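Local coordinates for protein angel homolog 2 (Homo sapiens, PDB 6RW0) that hydrolyses 2',3'-cyclic phosphates as a member of the CCR4 family of deadenylases and probably binds mRNA 3'-untranslated regions, at residues Ala98-Leu103 / Cys139-Lys144; Gly172-Leu177 / Ala188-Asn193. All coordinates share one frame; numbering follows the deposited sequence.

Both contacts are buried antiparallel strand pairs, but each belongs to a different one of the two large sheets of this DNase I-like fold. Interaction 1 joins strands 100-107 and 137-144; interaction 2 is the hairpin of strands 171-179 and 189-195 facing it, and the centres of the two contacts are about 10 Å apart. Ile141 and Phe143 of the first pair pack on leucines of the second, while Asn193 crosses between the sheets, its ND2 3.0 Å from Leu103 O in a probable hydrogen bond. Interaction 1 mixes apolar pairing with a charged, partly exposed, water-bridged end. Interaction 2 is almost wholly apolar in its side-chain contacts, and Asn193 is the polar exception.

Interaction 1: residues Ala98-Leu103 / Cys139-Lys144; sequences ADVLCL and CAICFK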
loop_
_atom_site.group_PDB
_atom_site.type_symbol
_atom_site.label_atom_id
_atom_site.label_comp_id
_atom_site.label_asym_id
_atom_site.label_seq_id
_atom_site.Cartn_x
_atom_site.Cartn_y
_atom_site.Cartn_z
ATOM N N ALA A 98 -13.891 -7.662 5.833
ATOM C CA ALA A 98 -12.802 -8.297 5.101
ATOM C C ALA A 98 -11.996 -9.230 6.004
ATOM O O ALA A 98 -11.830 -8.986 7.199
ATOM C CB ALA A 98 -11.859 -7.247 4.524
ATOM N N ASP A 99 -11.441 -10.284 5.404
ATOM C CA ASP A 99 -10.658 -11.240 6.184
ATOM C C ASP A 99 -9.301 -10.684 6.600
ATOM O O ASP A 99 -8.768 -11.077 7.649
ATOM C CB ASP A 99 -10.448 -12.516 5.378
ATOM C CG ASP A 99 -11.736 -13.226 5.082
ATOM O OD1 ASP A 99 -12.571 -13.354 6.001
ATOM O OD2 ASP A 99 -11.928 -13.653 3.930
ATOM N N VAL A 100 -8.716 -9.812 5.783
ATOM C CA VAL A 100 -7.408 -9.216 6.029
ATOM C C VAL A 100 -7.552 -7.720 5.822
ATOM O O VAL A 100 -8.140 -7.290 4.820
ATOM C CB VAL A 100 -6.342 -9.763 5.058
ATOM C CG1 VAL A 100 -4.991 -9.100 5.306
ATOM C CG2 VAL A 100 -6.206 -11.266 5.183
ATOM N N LEU A 101 -7.020 -6.931 6.760
ATOM C CA LEU A 101 -6.982 -5.482 6.640
ATOM C C LEU A 101 -5.538 -5.015 6.592
ATOM O O LEU A 101 -4.730 -5.373 7.459
ATOM C CB LEU A 101 -7.621 -4.775 7.832
ATOM C CG LEU A 101 -8.990 -5.260 8.250
ATOM C CD1 LEU A 101 -9.346 -4.501 9.536
ATOM C CD2 LEU A 101 -10.011 -5.054 7.175
ATOM N N CYS A 102 -5.217 -4.216 5.588
ATOM C CA CYS A 102 -3.923 -3.559 5.471
ATOM C C CYS A 102 -4.218 -2.075 5.569
ATOM O O CYS A 102 -4.774 -1.490 4.636
ATOM C CB CYS A 102 -3.250 -3.898 4.150
ATOM S SG CYS A 102 -2.596 -5.600 4.175
ATOM N N LEU A 103 -3.877 -1.475 6.704
ATOM C CA LEU A 103 -4.191 -0.082 6.967
ATOM C C LEU A 103 -2.924 0.757 6.968
ATOM O O LEU A 103 -1.859 0.308 7.402
ATOM C CB LEU A 103 -4.909 0.055 8.314
ATOM C CG LEU A 103 -6.139 -0.839 8.537
ATOM C CD1 LEU A 103 -6.694 -0.663 9.942
ATOM C CD2 LEU A 103 -7.195 -0.551 7.487
ATOM N N CYS A 139 1.720 1.553 9.819
ATOM C CA CYS A 139 0.979 0.532 9.100
ATOM C C CYS A 139 0.477 -0.531 10.064
ATOM O O CYS A 139 1.162 -0.906 11.027
ATOM C CB CYS A 139 1.877 -0.186 8.093
ATOM S SG CYS A 139 2.422 0.783 6.708
ATOM N N ALA A 140 -0.695 -1.071 9.773
ATOM C CA ALA A 140 -1.205 -2.214 10.509
ATOM C C ALA A 140 -1.629 -3.289 9.521
ATOM O O ALA A 140 -2.128 -2.982 8.437
ATOM C CB ALA A 140 -2.375 -1.844 11.421
ATOM N N ILE A 141 -1.397 -4.545 9.884
ATOM C CA ILE A 141 -1.996 -5.680 9.188
ATOM C C ILE A 141 -2.809 -6.450 10.212
ATOM O O ILE A 141 -2.286 -6.843 11.260
ATOM C CB ILE A 141 -0.963 -6.593 8.507
ATOM C CG1 ILE A 141 -0.161 -5.841 7.453
ATOM C CG2 ILE A 141 -1.686 -7.766 7.832
ATOM C CD1 ILE A 141 1.022 -6.639 6.863
ATOM N N CYS A 142 -4.084 -6.655 9.911
ATOM C CA CYS A 142 -5.018 -7.314 10.805
ATOM C C CYS A 142 -5.668 -8.453 10.040
ATOM O O CYS A 142 -5.855 -8.370 8.825
ATOM C CB CYS A 142 -6.095 -6.327 11.259
ATOM S SG CYS A 142 -5.463 -4.712 11.815
ATOM N N PHE A 143 -6.009 -9.531 10.714
ATOM C CA PHE A 143 -6.614 -10.683 10.013
ATOM C C PHE A 143 -7.595 -11.385 10.951
ATOM O O PHE A 143 -7.424 -11.323 12.132
ATOM C CB PHE A 143 -5.521 -11.620 9.496
ATOM C CG PHE A 143 -4.731 -12.258 10.599
ATOM C CD1 PHE A 143 -3.541 -11.722 11.033
ATOM C CD2 PHE A 143 -5.244 -13.354 11.249
ATOM C CE1 PHE A 143 -2.855 -12.319 12.068
ATOM C CE2 PHE A 143 -4.560 -13.945 12.283
ATOM C CZ PHE A 143 -3.367 -13.429 12.678
ATOM N N LYS A 144 -8.648 -11.957 10.391
ATOM C CA LYS A 144 -9.651 -12.655 11.221
ATOM C C LYS A 144 -8.973 -13.885 11.811
ATOM O O LYS A 144 -8.486 -14.677 11.053
ATOM C CB LYS A 144 -10.856 -13.055 10.369
ATOM C CG LYS A 144 -11.721 -11.891 9.929
ATOM C CD LYS A 144 -12.345 -11.151 11.066
ATOM C CE LYS A 144 -13.516 -10.296 10.640
ATOM N NZ LYS A 144 -14.657 -11.135 10.231
HETATM O O HOH W 1 -14.323 -11.870 7.458
#
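Leu103 and Ala140 form a hydrogen-bonded antiparallel pair, joined by Leu103 N to Ala140 O at 2.9 Å and Ala140 N to Leu103 O at 3.0 Å. Beyond the backbone the two residues meet through their CB atoms. Two residues along, Cys142 pairs with Leu101 in the same way: Cys142 N to Leu101 O and Leu101 N to Cys142 O are both 2.8 Å. Cys142 CB lies against both Leu101 CB and Leu101 CD1, each at 4.1 Å, and the cysteine also packs on Tyr124 and Cys126 of strand 124-130. Strand 100-107 is held in the interior of one sheet of the DNase I-like sandwich, between strand 49-58, which runs parallel to it, and the antiparallel strand 137-144. The intervening non-hydrogen-bonded pairs, Val100 with Phe143 and Cys102 with Ile141, turn to the other face, where Ile141, Phe143 and Cys102 meet the second sheet. Lys144 closes the pairing: its N donates to Asp99 O, in the carbonyl plane. Lys144 CG, anti to its own carbonyl carbon (chi1 -71°), lies 3.9 Å from Asp99 CA, and a bend at chi2 (-62°) carries the chain on, with Lys144 CE 4.0 Å from Ala98 O. Its ammonium makes a salt bridge to Asp97 and a cation-pi contact with Tyr124. Asp99 OD1 and Lys144 NZ are not in direct contact, being 5.2 Å apart; a water between them donates to the carboxylate oxygen and accepts from the ammonium. The second carboxylate oxygen, Asp99 OD2, takes a hydrogen bond from the backbone N of Ser53 on strand 49-58.

Interaction 2: residues Gly172-Leu177 / Ala188-Asn193; sequences GLVLLL and AICVAN
Leu173 with Asn193, Leu175 with Val191 and Leu177 with Ile189 are the three hydrogen-bonded pairs of this antiparallel contact. Each contributes two backbone bonds, six in all; in the middle pair Leu175 N to Val191 O is 2.8 Å and Val191 N to Leu175 O 2.9 Å. The bonds of the Leu173-Asn193 pair are the most bent at hydrogen, 150° and 146°, whereas those at Leu177-Ile189 are nearly straight. CA-H...O contacts lie between these pairs, among them Val174 CA to Val191 O at 3.3 Å. Apolar contacts occupy both faces. On the face of Val174, Leu176, Cys190 and Ala192, the closest side-chain touch is Val174 CG1 to Cys190 SG at 3.4 Å, a tight fit. Cys190 SG reaches this methyl because it stands anti to the backbone N (chi1 178°). The other valine branch, Val174 CG2, meets Ala192 CB at 4.0 Å. Further along, Leu176 CD1 lies 3.7 Å from the CB of Ala188, the residue just before the strand. Helix 203-220 packs over this face through Glu216, Ile217 and Val220. On the opposite face Leu177 crosses Val191 at an angle, with Leu177 CD1 4.0 Å from Val191 CG2; Leu177 packs on Phe143, and Val191 on Val100 and Cys102, of the other sheet. The one polar side chain is Asn193, whose OD1 accepts a hydrogen bond from Gln104 NE2. A beta hairpin clasped between a helix and a facing sheet in this way belongs to the alpha/beta sandwich of the DNase I-like (endonuclease/exonuclease/phosphatase) fold.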
loop_
_atom_site.group_PDB
_atom_site.type_symbol
_atom_site.label_atom_id
_atom_site.label_comp_id
_atom_site.label_asym_id
_atom_site.label_seq_id
_atom_site.Cartn_x
_atom_site.Cartn_y
_atom_site.Cartn_z
ATOM N N GLY A 172 7.406 -0.617 6.588
ATOM C CA GLY A 172 6.549 -1.647 6.038
ATOM C C GLY A 172 6.360 -2.751 7.058
ATOM O O GLY A 172 6.996 -2.764 8.117
ATOM N N LEU A 173 5.490 -3.696 6.716
ATOM C CA LEU A 173 5.192 -4.812 7.607
ATOM C C LEU A 173 4.804 -6.001 6.747
ATOM O O LEU A 173 4.050 -5.844 5.782
ATOM C CB LEU A 173 4.066 -4.465 8.583
ATOM C CG LEU A 173 3.739 -5.520 9.635
ATOM C CD1 LEU A 173 4.888 -5.821 10.553
ATOM C CD2 LEU A 173 2.525 -5.026 10.437
ATOM N N VAL A 174 5.346 -7.171 7.073
ATOM C CA VAL A 174 5.089 -8.400 6.326
ATOM C C VAL A 174 4.683 -9.469 7.325
ATOM O O VAL A 174 5.424 -9.747 8.277
ATOM C CB VAL A 174 6.318 -8.854 5.519
ATOM C CG1 VAL A 174 5.996 -10.109 4.731
ATOM C CG2 VAL A 174 6.797 -7.724 4.597
ATOM N N LEU A 175 3.508 -10.058 7.134
ATOM C CA LEU A 175 3.080 -11.180 7.954
ATOM C C LEU A 175 3.093 -12.442 7.109
ATOM O O LEU A 175 2.826 -12.406 5.904
ATOM C CB LEU A 175 1.663 -10.995 8.512
ATOM C CG LEU A 175 1.348 -9.759 9.352
ATOM C CD1 LEU A 175 -0.004 -9.922 10.062
ATOM C CD2 LEU A 175 2.425 -9.409 10.349
ATOM N N LEU A 176 3.388 -13.564 7.745
ATOM C CA LEU A 176 3.201 -14.866 7.130
ATOM C C LEU A 176 2.059 -15.541 7.875
ATOM O O LEU A 176 2.123 -15.685 9.101
ATOM C CB LEU A 176 4.478 -15.692 7.190
ATOM C CG LEU A 176 4.403 -16.942 6.314
ATOM C CD1 LEU A 176 4.336 -16.645 4.816
ATOM C CD2 LEU A 176 5.600 -17.834 6.612
ATOM N N LEU A 177 1.009 -15.877 7.138
ATOM C CA LEU A 177 -0.250 -16.401 7.705
ATOM C C LEU A 177 -0.522 -17.821 7.216
ATOM O O LEU A 177 -0.245 -18.090 6.093
ATOM C CB LEU A 177 -1.417 -15.508 7.279
ATOM C CG LEU A 177 -1.327 -14.035 7.647
ATOM C CD1 LEU A 177 -2.556 -13.308 7.149
ATOM C CD2 LEU A 177 -1.183 -13.841 9.140
ATOM N N ALA A 188 1.198 -21.360 3.114
ATOM C CA ALA A 188 1.029 -20.088 3.780
ATOM C C ALA A 188 0.777 -18.986 2.756
ATOM O O ALA A 188 1.023 -19.147 1.557
ATOM C CB ALA A 188 2.298 -19.742 4.556
ATOM N N ILE A 189 0.281 -17.853 3.252
ATOM C CA ILE A 189 0.095 -16.640 2.465
ATOM C C ILE A 189 0.904 -15.524 3.107
ATOM O O ILE A 189 0.859 -15.331 4.327
ATOM C CB ILE A 189 -1.389 -16.249 2.369
ATOM C CG1 ILE A 189 -2.158 -17.387 1.700
ATOM C CG2 ILE A 189 -1.557 -14.944 1.598
ATOM C CD1 ILE A 189 -3.634 -17.194 1.698
ATOM N N CYS A 190 1.641 -14.792 2.286
ATOM C CA CYS A 190 2.465 -13.690 2.740
ATOM C C CYS A 190 1.727 -12.398 2.431
ATOM O O CYS A 190 1.415 -12.129 1.269
ATOM C CB CYS A 190 3.795 -13.726 1.996
ATOM S SG CYS A 190 4.890 -12.379 2.419
ATOM N N VAL A 191 1.448 -11.602 3.460
ATOM C CA VAL A 191 0.749 -10.332 3.304
ATOM C C VAL A 191 1.701 -9.212 3.682
ATOM O O VAL A 191 2.254 -9.203 4.792
ATOM C CB VAL A 191 -0.519 -10.267 4.172
ATOM C CG1 VAL A 191 -1.220 -8.925 3.998
ATOM C CG2 VAL A 191 -1.456 -11.410 3.844
ATOM N N ALA A 192 1.882 -8.264 2.770
ATOM C CA ALA A 192 2.778 -7.141 2.969
ATOM C C ALA A 192 1.995 -5.844 2.866
ATOM O O ALA A 192 0.993 -5.763 2.150
ATOM C CB ALA A 192 3.895 -7.154 1.938
ATOM N N ASN A 193 2.454 -4.834 3.608
ATOM C CA ASN A 193 1.816 -3.527 3.657
ATOM C C ASN A 193 2.897 -2.474 3.837
ATOM O O ASN A 193 3.863 -2.686 4.577
ATOM C CB ASN A 193 0.829 -3.532 4.833
ATOM C CG ASN A 193 0.022 -2.246 4.961
ATOM O OD1 ASN A 193 -0.087 -1.461 4.028
ATOM N ND2 ASN A 193 -0.580 -2.054 6.129
#